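Local coordinates for protein ribosomal RNA small subunit methyltransferase E (Bacillus subtilis, PDB 1VHK) that probably methylates N3 of a specific uridine in the 16S rRNA of the assembled small ribosomal subunit, with S-adenosyl-L-methionine as methyl donor, at residues K101-E104 with A109-P112; I137-A142 with N148-V153. All blocks are in the same frame, centred on the assembly; numbering follows the deposited sequence.

Interaction 1: K101-E104 with A109-P112; sequences KGTE and AFIP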
loop_
_atom_site.group_PDB
_atom_site.type_symbol
_atom_site.label_atom_id
_atom_site.label_comp_id
_atom_site.label_asym_id
_atom_site.label_seq_id
_atom_site.Cartn_x
_atom_site.Cartn_y
_atom_site.Cartn_z
ATOM N N LYS A 101 -1.630 -2.712 6.037
ATOM C CA LYS A 101 -1.012 -2.306 4.756
ATOM C C LYS A 101 0.178 -1.416 5.027
ATOM O O LYS A 101 1.275 -1.648 4.486
ATOM C CB LYS A 101 -2.040 -1.780 3.795
ATOM C CG LYS A 101 -3.368 -2.504 3.931
ATOM C CD LYS A 101 -3.640 -3.494 2.855
ATOM C CE LYS A 101 -4.331 -4.754 3.357
ATOM N NZ LYS A 101 -3.382 -5.918 3.251
ATOM N N GLY A 102 0.022 -0.508 6.018
ATOM C CA GLY A 102 1.037 0.343 6.481
ATOM C C GLY A 102 2.336 -0.390 6.767
ATOM O O GLY A 102 3.423 0.152 6.499
ATOM N N THR A 103 2.281 -1.520 7.481
ATOM C CA THR A 103 3.500 -2.286 7.722
ATOM C C THR A 103 4.012 -2.841 6.383
ATOM O O THR A 103 5.201 -2.663 6.058
ATOM C CB THR A 103 3.305 -3.418 8.757
ATOM O OG1 THR A 103 2.764 -2.859 9.970
ATOM C CG2 THR A 103 4.620 -4.109 9.110
ATOM N N GLU A 104 3.135 -3.455 5.580
ATOM C CA GLU A 104 3.593 -3.976 4.283
ATOM C C GLU A 104 4.378 -2.833 3.585
ATOM O O GLU A 104 5.510 -3.043 3.193
ATOM C CB GLU A 104 2.529 -4.480 3.351
ATOM C CG GLU A 104 1.381 -5.311 3.808
ATOM C CD GLU A 104 0.321 -5.698 2.797
ATOM O OE1 GLU A 104 0.604 -5.933 1.606
ATOM O OE2 GLU A 104 -0.883 -5.816 3.174
ATOM N N ALA A 109 6.166 3.315 12.515
ATOM C CA ALA A 109 5.429 3.188 13.793
ATOM C C ALA A 109 4.054 3.810 13.594
ATOM O O ALA A 109 3.907 4.483 12.589
ATOM C CB ALA A 109 6.179 3.884 14.918
ATOM N N PHE A 110 3.079 3.407 14.443
ATOM C CA PHE A 110 1.752 4.001 14.262
ATOM C C PHE A 110 1.323 4.721 15.523
ATOM O O PHE A 110 1.703 4.357 16.641
ATOM C CB PHE A 110 0.720 2.954 13.877
ATOM C CG PHE A 110 0.985 2.203 12.620
ATOM C CD1 PHE A 110 0.487 2.621 11.412
ATOM C CD2 PHE A 110 1.796 1.068 12.664
ATOM C CE1 PHE A 110 0.725 1.880 10.260
ATOM C CE2 PHE A 110 2.070 0.342 11.518
ATOM C CZ PHE A 110 1.515 0.750 10.317
ATOM N N ILE A 111 0.642 5.844 15.378
ATOM C CA ILE A 111 0.210 6.627 16.546
ATOM C C ILE A 111 -1.256 7.037 16.354
ATOM O O ILE A 111 -1.491 8.003 15.631
ATOM C CB ILE A 111 1.000 7.937 16.665
ATOM C CG1 ILE A 111 2.518 7.694 16.758
ATOM C CG2 ILE A 111 0.501 8.725 17.858
ATOM C CD1 ILE A 111 3.285 8.983 16.532
ATOM N N PRO A 112 -2.174 6.303 16.941
ATOM C CA PRO A 112 -3.597 6.598 16.846
ATOM C C PRO A 112 -3.928 7.739 17.795
ATOM O O PRO A 112 -3.303 7.820 18.867
ATOM C CB PRO A 112 -4.271 5.309 17.289
ATOM C CG PRO A 112 -3.196 4.305 17.414
ATOM C CD PRO A 112 -1.944 5.098 17.772
#
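F110 reaches from its strand to the last turn of helix 94-104 and meets G102 and T103 with the far edge of its ring. F110 CZ lies 3.7 Å from T103 N and nearly as close to the carbonyl carbon of G102. At the neighbouring corner, F110 CE1 comes within 4.1 Å of G102 CA. The CA of G102 and the N of T103 lie in the plane of the ring, so the phenyl group meets the helix backbone edge-on instead of laying a face across it. G102 has no side chain, and the ring edge lies directly against its backbone. On the other flank of the ring, F110 CE2 touches T103 OG1 at 3.6 Å, the two side chains crossing at about a right angle. The T103 hydroxyl stands beside its own backbone N (chi1 -54°) and is hydrogen-bonded to I99 O one turn back, which satisfies this buried polar atom and leaves its contact with the ring one of packing.

The close fit is confined to these three buried residues and is small, 94 Å² in all. The opposite side of the helix turns from the strand to the subunit interface and is polar. There K101 NZ and E104 OE2 form a salt bridge of 2.5 Å, and the pair continues into the second subunit, K101 to E237 and E104 to R235 of that chain. One helical turn thus has an uncharged side toward its sheet, where the ring meets backbone and a hydroxyl, and a charged side toward its partner chain. This is the return half of a beta-alpha-beta crossover, strand 82-88, helix 94-104 and strand 109-113, within the SPOUT-type methyltransferase domain.

Interaction 2: I137-A142 with N148-V153; sequences IAKEAA and NEVPRV
V150 rests against the helix turn 138-142 with both of its methyl groups, each directed to a different residue. Its chi1 of 176° sets CG1 anti to the backbone N and CG2 beside it. V150 CG1 lies over the backbone of K139, 3.8 Å from K139 CA, and also touches the root of the lysine side chain at K139 CG. CG2 meets the methyl of A142, with V150 CG2 and A142 CB 4.0 Å apart. K139 itself starts away from the loop and runs on in an extended chain, its last two torsions near 180°, which carries NZ to a salt bridge with E27; only the aliphatic base of the side chain takes part here.

A138 and A142, one turn apart, both point toward the loop. A142 CB has P151 CD at 4.2 Å, and the same proline carbon lies 4.0 Å from A138 O. Farther along, A138 CB packs on P151 O at 3.8 Å and on V153 CG2 at 4.2 Å. With the small methyls of A138 and A142 turned to the loop, the two backbones lie close, A142 CA and V150 CA being 5.6 Å apart. F7 of strand 5-7 touches both A142 and V150.

The 220 Å² contact is made mostly of methyl, methylene and proline ring carbons, with a few backbone carbonyl oxygens packed against them. K139 NZ pairs with E27 and A138 O with A142 N, so the contact probably depends on shape and on exclusion of water more than on directional bonds.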
loop_
_atom_site.group_PDB
_atom_site.type_symbol
_atom_site.label_atom_id
_atom_site.label_comp_id
_atom_site.label_asym_id
_atom_site.label_seq_id
_atom_site.Cartn_x
_atom_site.Cartn_y
_atom_site.Cartn_z
ATOM N N ILE A 137 -1.392 -7.617 14.614
ATOM C CA ILE A 137 -1.590 -7.394 13.194
ATOM C C ILE A 137 -0.333 -6.884 12.505
ATOM O O ILE A 137 -0.047 -7.278 11.375
ATOM C CB ILE A 137 -2.770 -6.434 12.964
ATOM C CG1 ILE A 137 -4.056 -7.228 13.276
ATOM C CG2 ILE A 137 -2.780 -5.875 11.556
ATOM C CD1 ILE A 137 -5.228 -6.370 13.681
ATOM N N ALA A 138 0.441 -6.077 13.215
ATOM C CA ALA A 138 1.658 -5.471 12.760
ATOM C C ALA A 138 2.794 -6.477 12.633
ATOM O O ALA A 138 3.615 -6.350 11.732
ATOM C CB ALA A 138 2.095 -4.368 13.707
ATOM N N LYS A 139 2.838 -7.418 13.562
ATOM C CA LYS A 139 3.810 -8.486 13.595
ATOM C C LYS A 139 3.611 -9.474 12.445
ATOM O O LYS A 139 4.555 -9.934 11.821
ATOM C CB LYS A 139 3.641 -9.239 14.931
ATOM C CG LYS A 139 4.923 -9.866 15.447
ATOM C CD LYS A 139 4.649 -11.114 16.279
ATOM C CE LYS A 139 5.954 -11.666 16.836
ATOM N NZ LYS A 139 5.754 -12.991 17.470
ATOM N N GLU A 140 2.357 -9.777 12.132
ATOM C CA GLU A 140 2.058 -10.727 11.037
ATOM C C GLU A 140 2.308 -10.076 9.695
ATOM O O GLU A 140 2.996 -10.589 8.793
ATOM C CB GLU A 140 0.648 -11.234 11.240
ATOM C CG GLU A 140 0.074 -12.302 10.423
ATOM C CD GLU A 140 -0.073 -12.070 8.939
ATOM O OE1 GLU A 140 -0.393 -10.935 8.519
ATOM O OE2 GLU A 140 0.161 -13.041 8.157
ATOM N N ALA A 141 1.865 -8.819 9.543
ATOM C CA ALA A 141 2.143 -8.077 8.299
ATOM C C ALA A 141 3.668 -8.003 8.106
ATOM O O ALA A 141 4.218 -8.133 7.016
ATOM C CB ALA A 141 1.564 -6.682 8.408
ATOM N N ALA A 142 4.338 -7.765 9.238
ATOM C CA ALA A 142 5.766 -7.676 9.288
ATOM C C ALA A 142 6.434 -8.979 8.837
ATOM O O ALA A 142 7.441 -8.920 8.138
ATOM C CB ALA A 142 6.248 -7.268 10.672
ATOM N N ASN A 148 12.486 -6.079 8.343
ATOM C CA ASN A 148 13.609 -6.386 9.199
ATOM C C ASN A 148 13.301 -5.942 10.634
ATOM O O ASN A 148 14.140 -6.127 11.510
ATOM C CB ASN A 148 14.889 -5.695 8.747
ATOM C CG ASN A 148 15.407 -6.278 7.435
ATOM O OD1 ASN A 148 14.807 -5.997 6.396
ATOM N ND2 ASN A 148 16.472 -7.072 7.495
ATOM N N GLU A 149 12.121 -5.369 10.821
ATOM C CA GLU A 149 11.625 -4.878 12.062
ATOM C C GLU A 149 10.083 -4.927 12.091
ATOM O O GLU A 149 9.443 -4.788 11.058
ATOM C CB GLU A 149 12.015 -3.403 12.326
ATOM C CG GLU A 149 11.143 -2.395 11.614
ATOM C CD GLU A 149 10.963 -1.053 12.254
ATOM O OE1 GLU A 149 11.967 -0.369 12.567
ATOM O OE2 GLU A 149 9.789 -0.614 12.456
ATOM N N VAL A 150 9.550 -4.987 13.297
ATOM C CA VAL A 150 8.108 -4.960 13.526
ATOM C C VAL A 150 7.712 -3.567 14.013
ATOM O O VAL A 150 8.222 -3.073 15.025
ATOM C CB VAL A 150 7.734 -5.993 14.611
ATOM C CG1 VAL A 150 6.250 -5.911 14.920
ATOM C CG2 VAL A 150 8.175 -7.389 14.160
ATOM N N PRO A 151 6.874 -2.880 13.265
ATOM C CA PRO A 151 6.483 -1.527 13.624
ATOM C C PRO A 151 5.727 -1.494 14.946
ATOM O O PRO A 151 4.877 -2.329 15.210
ATOM C CB PRO A 151 5.646 -1.025 12.476
ATOM C CG PRO A 151 5.672 -2.054 11.434
ATOM C CD PRO A 151 6.268 -3.308 11.995
ATOM N N ARG A 152 6.062 -0.500 15.764
ATOM C CA ARG A 152 5.421 -0.275 17.039
ATOM C C ARG A 152 4.125 0.508 16.903
ATOM O O ARG A 152 3.923 1.346 16.018
ATOM C CB ARG A 152 6.391 0.381 18.014
ATOM C CG ARG A 152 5.758 0.909 19.289
ATOM C CD ARG A 152 6.719 0.897 20.463
ATOM N NE ARG A 152 7.536 2.101 20.546
ATOM C CZ ARG A 152 7.245 3.171 21.275
ATOM N NH1 ARG A 152 8.082 4.209 21.251
ATOM N NH2 ARG A 152 6.147 3.213 22.023
ATOM N N VAL A 153 3.121 0.064 17.638
ATOM C CA VAL A 153 1.806 0.713 17.646
ATOM C C VAL A 153 1.652 1.389 19.011
ATOM O O VAL A 153 1.786 0.740 20.057
ATOM C CB VAL A 153 0.666 -0.269 17.402
ATOM C CG1 VAL A 153 -0.632 0.453 17.048
ATOM C CG2 VAL A 153 1.007 -1.264 16.319
#

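Interactions 1 and 2 follow in series along the chain, the first closing before the second opens, and their centres lie 8 Å apart near the middle of the subunit. Strands 109-113 and 152-153 are parallel neighbours at one margin of the six-stranded sheet, joined where F110 N probably bonds to R152 O at 2.7 Å. Beside them, T103 CG2 of helix 94-104 packs on A138 O of helix 131-144 and on P151 CG of the loop. P151, which also touches F110, thus belongs to both clusters. Since K101, E104 and E140 all pair with the second subunit, these packed elements probably tie the edge of the methyltransferase-domain sheet to the dimer interface.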